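Local coordinates for protein putative surface-anchored fimbrial subunit (Corynebacterium diphtheriae, PDB 3HR6) that forms the shaft of surface pili as the major pilin subunit, built of tandem Ig-like modules stabilised by isopeptide and disulfide bonds, at residues G186-D191 / S233-G238; A190-A195 / Q283-E288. All blocks are in the same frame, centred on the assembly; numbering follows the deposited sequence.

Contact 1 of 2, residues G186-D191 / S233-G238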
loop_
_atom_site.group_PDB
_atom_site.type_symbol
_atom_site.label_atom_id
_atom_site.label_comp_id
_atom_site.label_asym_id
_atom_site.label_seq_id
_atom_site.Cartn_x
_atom_site.Cartn_y
_atom_site.Cartn_z
ATOM N N GLY A 186 4.157 0.719 18.036
ATOM C CA GLY A 186 3.125 1.512 17.392
ATOM C C GLY A 186 2.584 0.668 16.279
ATOM O O GLY A 186 3.057 -0.437 16.070
ATOM N N PHE A 187 1.596 1.175 15.552
ATOM C CA PHE A 187 0.997 0.384 14.495
ATOM C C PHE A 187 0.280 1.338 13.566
ATOM O O PHE A 187 -0.732 1.929 13.937
ATOM C CB PHE A 187 0.057 -0.690 15.057
ATOM C CG PHE A 187 -0.023 -1.933 14.201
ATOM C CD1 PHE A 187 0.922 -2.925 14.315
ATOM C CD2 PHE A 187 -1.019 -2.097 13.281
ATOM C CE1 PHE A 187 0.852 -4.063 13.568
ATOM C CE2 PHE A 187 -1.056 -3.249 12.483
ATOM C CZ PHE A 187 -0.134 -4.205 12.634
ATOM N N THR A 188 0.894 1.571 12.420
ATOM C CA THR A 188 0.362 2.523 11.471
ATOM C C THR A 188 0.030 1.822 10.154
ATOM O O THR A 188 0.813 1.022 9.672
ATOM C CB THR A 188 1.381 3.643 11.220
ATOM O OG1 THR A 188 1.583 4.382 12.428
ATOM C CG2 THR A 188 0.892 4.616 10.129
ATOM N N VAL A 189 -1.139 2.086 9.590
ATOM C CA VAL A 189 -1.481 1.627 8.244
ATOM C C VAL A 189 -1.647 2.903 7.430
ATOM O O VAL A 189 -2.457 3.743 7.780
ATOM C CB VAL A 189 -2.736 0.755 8.184
ATOM C CG1 VAL A 189 -3.088 0.388 6.669
ATOM C CG2 VAL A 189 -2.554 -0.509 9.047
ATOM N N ALA A 190 -0.825 3.063 6.369
ATOM C CA ALA A 190 -0.874 4.257 5.539
ATOM C C ALA A 190 -1.079 3.889 4.108
ATOM O O ALA A 190 -0.639 2.837 3.646
ATOM C CB ALA A 190 0.426 5.077 5.635
ATOM N N ASP A 191 -1.764 4.784 3.411
ATOM C CA ASP A 191 -2.104 4.506 2.005
ATOM C C ASP A 191 -1.972 5.792 1.253
ATOM O O ASP A 191 -2.680 6.761 1.553
ATOM C CB ASP A 191 -3.532 3.929 1.930
ATOM C CG ASP A 191 -3.903 3.429 0.542
ATOM O OD1 ASP A 191 -3.476 4.076 -0.462
ATOM O OD2 ASP A 191 -4.577 2.407 0.477
ATOM N N SER A 233 -3.860 7.812 6.815
ATOM C CA SER A 233 -3.065 7.148 7.837
ATOM C C SER A 233 -3.945 6.815 9.014
ATOM O O SER A 233 -4.694 7.680 9.447
ATOM C CB SER A 233 -2.015 8.131 8.336
ATOM O OG SER A 233 -1.261 7.561 9.392
ATOM N N VAL A 234 -3.823 5.575 9.475
ATOM C CA VAL A 234 -4.545 5.055 10.650
ATOM C C VAL A 234 -3.494 4.566 11.613
ATOM O O VAL A 234 -2.688 3.727 11.270
ATOM C CB VAL A 234 -5.464 3.923 10.295
ATOM C CG1 VAL A 234 -6.081 3.316 11.623
ATOM C CG2 VAL A 234 -6.550 4.403 9.306
ATOM N N GLN A 235 -3.554 5.076 12.843
ATOM C CA GLN A 235 -2.518 4.795 13.793
ATOM C C GLN A 235 -3.162 4.354 15.067
ATOM O O GLN A 235 -4.061 5.029 15.564
ATOM C CB GLN A 235 -1.779 6.095 14.018
ATOM C CG GLN A 235 -0.476 5.984 14.675
ATOM C CD GLN A 235 0.404 7.182 14.343
ATOM O OE1 GLN A 235 1.123 7.212 13.305
ATOM N NE2 GLN A 235 0.344 8.156 15.187
ATOM N N LEU A 236 -2.669 3.271 15.634
ATOM C CA LEU A 236 -3.144 2.796 16.923
ATOM C C LEU A 236 -2.214 3.232 18.048
ATOM O O LEU A 236 -1.009 3.092 17.966
ATOM C CB LEU A 236 -3.271 1.275 16.956
ATOM C CG LEU A 236 -4.155 0.642 15.895
ATOM C CD1 LEU A 236 -4.034 -0.920 15.932
ATOM C CD2 LEU A 236 -5.584 1.105 16.086
ATOM N N ALA A 237 -2.809 3.688 19.129
ATOM C CA ALA A 237 -2.047 4.134 20.298
ATOM C C ALA A 237 -2.819 3.791 21.571
ATOM O O ALA A 237 -3.841 3.114 21.503
ATOM C CB ALA A 237 -1.763 5.623 20.199
ATOM N N GLY A 238 -2.341 4.254 22.718
ATOM C CA GLY A 238 -3.106 4.127 23.961
ATOM C C GLY A 238 -3.385 2.687 24.356
ATOM O O GLY A 238 -2.563 1.816 24.090
#
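V189 and V234 sit opposite each other as the hydrogen-bonded pair of an antiparallel beta ladder, formed where strands 187-192 and 229-236 lie side by side in one sheet of the central Ig-like module. The strand axes run 4.7 Å apart at 175°. V189 N donates to V234 O over 2.8 Å, in the carbonyl plane, and V234 N returns a bond of the same length to V189 O. Farther along, L236 N reaches F187 O at 2.9 Å. At the non-hydrogen-bonded pair T188-Q235 the backbones draw closer, and T188 CA-H points at V234 O across 3.3 Å.

The larger apolar side chains, F187, V189, V234 and L236, share one face. The beta-branched valines suit extended backbone, and both direct their methyl groups into the core, where strands 166-174 and 251-259 close over V189 while V234 meets V254. F187 and L236 lie alongside each other, pointing the same way, with F187 CD2 at 4.2 Å from L236 CD1; F184 adds an edge-to-face ring contact to F187.

T188, A190, S233 and Q235 occupy the other face. A small residue suits A190, because W284 packs on it. T188 places OG1 beside its own backbone N (chi1 -65°), bringing the hydroxyl across the Q235 chain, near CG and OE1, while its methyl CG2 packs against S233 OG at 3.7 Å. T188 OG1 is hydrogen-bonded to S278 O and also stands 3.0 Å from Q235 OE1.

Contact 2 of 2, residues A190-A195 / Q283-E288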
loop_
_atom_site.group_PDB
_atom_site.type_symbol
_atom_site.label_atom_id
_atom_site.label_comp_id
_atom_site.label_asym_id
_atom_site.label_seq_id
_atom_site.Cartn_x
_atom_site.Cartn_y
_atom_site.Cartn_z
ATOM N N ALA A 190 -0.825 3.063 6.369
ATOM C CA ALA A 190 -0.874 4.257 5.539
ATOM C C ALA A 190 -1.079 3.889 4.108
ATOM O O ALA A 190 -0.639 2.837 3.646
ATOM C CB ALA A 190 0.426 5.077 5.635
ATOM N N ASP A 191 -1.764 4.784 3.411
ATOM C CA ASP A 191 -2.104 4.506 2.005
ATOM C C ASP A 191 -1.972 5.792 1.253
ATOM O O ASP A 191 -2.680 6.761 1.553
ATOM C CB ASP A 191 -3.532 3.929 1.930
ATOM C CG ASP A 191 -3.903 3.429 0.542
ATOM O OD1 ASP A 191 -3.476 4.076 -0.462
ATOM O OD2 ASP A 191 -4.577 2.407 0.477
ATOM N N LYS A 192 -1.037 5.845 0.300
ATOM C CA LYS A 192 -0.863 7.034 -0.525
ATOM C C LYS A 192 -1.721 6.786 -1.734
ATOM O O LYS A 192 -1.354 5.996 -2.624
ATOM C CB LYS A 192 0.608 7.279 -0.911
ATOM C CG LYS A 192 0.897 8.586 -1.633
ATOM C CD LYS A 192 2.444 8.667 -1.831
ATOM C CE LYS A 192 2.927 9.964 -2.373
ATOM N NZ LYS A 192 4.393 9.870 -2.534
ATOM N N LEU A 193 -2.898 7.388 -1.721
ATOM C CA LEU A 193 -3.871 7.153 -2.749
ATOM C C LEU A 193 -3.274 7.530 -4.105
ATOM O O LEU A 193 -2.533 8.485 -4.196
ATOM C CB LEU A 193 -5.136 7.966 -2.510
ATOM C CG LEU A 193 -6.156 7.466 -1.446
ATOM C CD1 LEU A 193 -5.558 7.396 -0.061
ATOM C CD2 LEU A 193 -7.381 8.352 -1.433
ATOM N N PRO A 194 -3.696 6.805 -5.155
ATOM C CA PRO A 194 -3.291 7.302 -6.473
ATOM C C PRO A 194 -3.805 8.712 -6.764
ATOM O O PRO A 194 -4.834 9.134 -6.235
ATOM C CB PRO A 194 -3.894 6.279 -7.443
ATOM C CG PRO A 194 -5.003 5.656 -6.741
ATOM C CD PRO A 194 -4.681 5.725 -5.227
ATOM N N ALA A 195 -3.118 9.451 -7.628
ATOM C CA ALA A 195 -3.474 10.834 -7.883
ATOM C C ALA A 195 -4.826 11.059 -8.489
ATOM O O ALA A 195 -5.351 12.137 -8.368
ATOM C CB ALA A 195 -2.429 11.511 -8.765
ATOM N N GLN A 283 4.762 13.276 9.449
ATOM C CA GLN A 283 3.785 12.697 8.561
ATOM C C GLN A 283 4.548 11.780 7.600
ATOM O O GLN A 283 5.412 12.234 6.848
ATOM C CB GLN A 283 2.977 13.786 7.871
ATOM C CG GLN A 283 1.955 14.353 8.863
ATOM C CD GLN A 283 1.071 15.387 8.296
ATOM O OE1 GLN A 283 1.475 16.164 7.433
ATOM N NE2 GLN A 283 -0.168 15.449 8.808
ATOM N N TRP A 284 4.282 10.496 7.710
ATOM C CA TRP A 284 5.062 9.459 7.016
ATOM C C TRP A 284 4.509 9.219 5.618
ATOM O O TRP A 284 3.305 9.019 5.439
ATOM C CB TRP A 284 5.016 8.185 7.833
ATOM C CG TRP A 284 5.679 7.002 7.252
ATOM C CD1 TRP A 284 6.985 6.898 6.870
ATOM C CD2 TRP A 284 5.102 5.702 7.083
ATOM N NE1 TRP A 284 7.235 5.623 6.427
ATOM C CE2 TRP A 284 6.098 4.866 6.542
ATOM C CE3 TRP A 284 3.824 5.175 7.290
ATOM C CZ2 TRP A 284 5.847 3.531 6.229
ATOM C CZ3 TRP A 284 3.581 3.860 7.002
ATOM C CH2 TRP A 284 4.579 3.036 6.457
ATOM N N ASP A 285 5.396 9.295 4.627
ATOM C CA ASP A 285 5.079 8.896 3.281
ATOM C C ASP A 285 5.579 7.454 3.111
ATOM O O ASP A 285 6.805 7.239 3.096
ATOM C CB ASP A 285 5.764 9.811 2.249
ATOM C CG ASP A 285 5.428 9.404 0.791
ATOM O OD1 ASP A 285 4.815 8.345 0.591
ATOM O OD2 ASP A 285 5.745 10.176 -0.140
ATOM N N PRO A 286 4.649 6.470 3.043
ATOM C CA PRO A 286 5.042 5.083 2.949
ATOM C C PRO A 286 5.754 4.751 1.643
ATOM O O PRO A 286 6.394 3.692 1.553
ATOM C CB PRO A 286 3.710 4.329 3.039
ATOM C CG PRO A 286 2.689 5.283 2.586
ATOM C CD PRO A 286 3.187 6.640 2.926
ATOM N N GLU A 287 5.640 5.631 0.655
ATOM C CA GLU A 287 6.308 5.422 -0.635
ATOM C C GLU A 287 7.473 6.404 -0.793
ATOM O O GLU A 287 7.780 6.842 -1.901
ATOM C CB GLU A 287 5.274 5.444 -1.791
ATOM C CG GLU A 287 4.060 4.481 -1.511
ATOM C CD GLU A 287 3.063 4.341 -2.667
ATOM O OE1 GLU A 287 3.179 5.155 -3.611
ATOM O OE2 GLU A 287 2.196 3.432 -2.605
ATOM N N GLU A 288 8.103 6.751 0.337
ATOM C CA GLU A 288 9.364 7.501 0.380
ATOM C C GLU A 288 10.554 6.514 0.292
ATOM O O GLU A 288 10.396 5.299 0.498
ATOM C CB GLU A 288 9.390 8.285 1.686
ATOM C CG GLU A 288 10.485 9.322 1.903
ATOM C CD GLU A 288 11.055 9.258 3.321
ATOM O OE1 GLU A 288 10.416 8.653 4.224
ATOM O OE2 GLU A 288 12.153 9.784 3.548
HETATM O O HOH W 1 -0.708 3.557 -3.622
HETATM O O HOH W 2 0.541 3.655 -0.422
HETATM O O HOH W 3 5.862 8.123 -4.113
#
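The end of strand 187-192 runs past a loop folded into a type I beta turn from D285 to E288; the nearest CA atoms, those of A190 and P286, are 6.5 Å apart, so side chains and water make the junction. P286 suits the second position of such a turn, since its ring restricts phi to about the value needed there. D285 OD1 accepts from E287 N at 2.8 Å, forming an Asx turn nested in the beta turn.

A190 fills the apolar end. Its methyl rests against both W284 and P286: CB lies 3.6 Å from W284 CZ3 and 3.8 Å from P286 CG. P286 in turn sets its CA over one face of the indole, toward the rim, while W284 NE1 is bound to L294 O.

K192 serves the polar end. Every torsion of its chain is near 180°, and this full extension carries the ammonium out to D285, whose chain it crosses. The resulting salt bridge, K192 NZ to D285 OD2, is 2.8 Å long and uses the syn side of the carboxylate. One water joins K192 NZ to E287 O, and another joins K192 N to E287 OE2. R229 forms a salt bridge with E287 OE1 and also donates to K192 O, tying the glutamate to the strand end.

With one oxygen bound to lysine and the other to its own turn, the D285 carboxylate has its rotation fixed, and the nearby positive charge would probably help keep it ionised.

Contacts 1 and 2 have centres 13 Å apart and share A190 and D191 on strand 187-192. That strand supplies the first segment of both; 233-238 follows along the chain, and 283-288 comes last, in the loop after strand 268-276. In the sheet, strand 187-192 runs between 229-236 and 268-276. Contact 1 is the pairing on one of those edges, whereas contact 2 brings a loop against the end of the strand. The two meet where T188 CG2 packs 4.1 Å from W284 CE3. The sheet that holds both contacts runs on through 268-276 into strand 302-315, and 187-192 is the strand on which sheet pairing and loop packing meet.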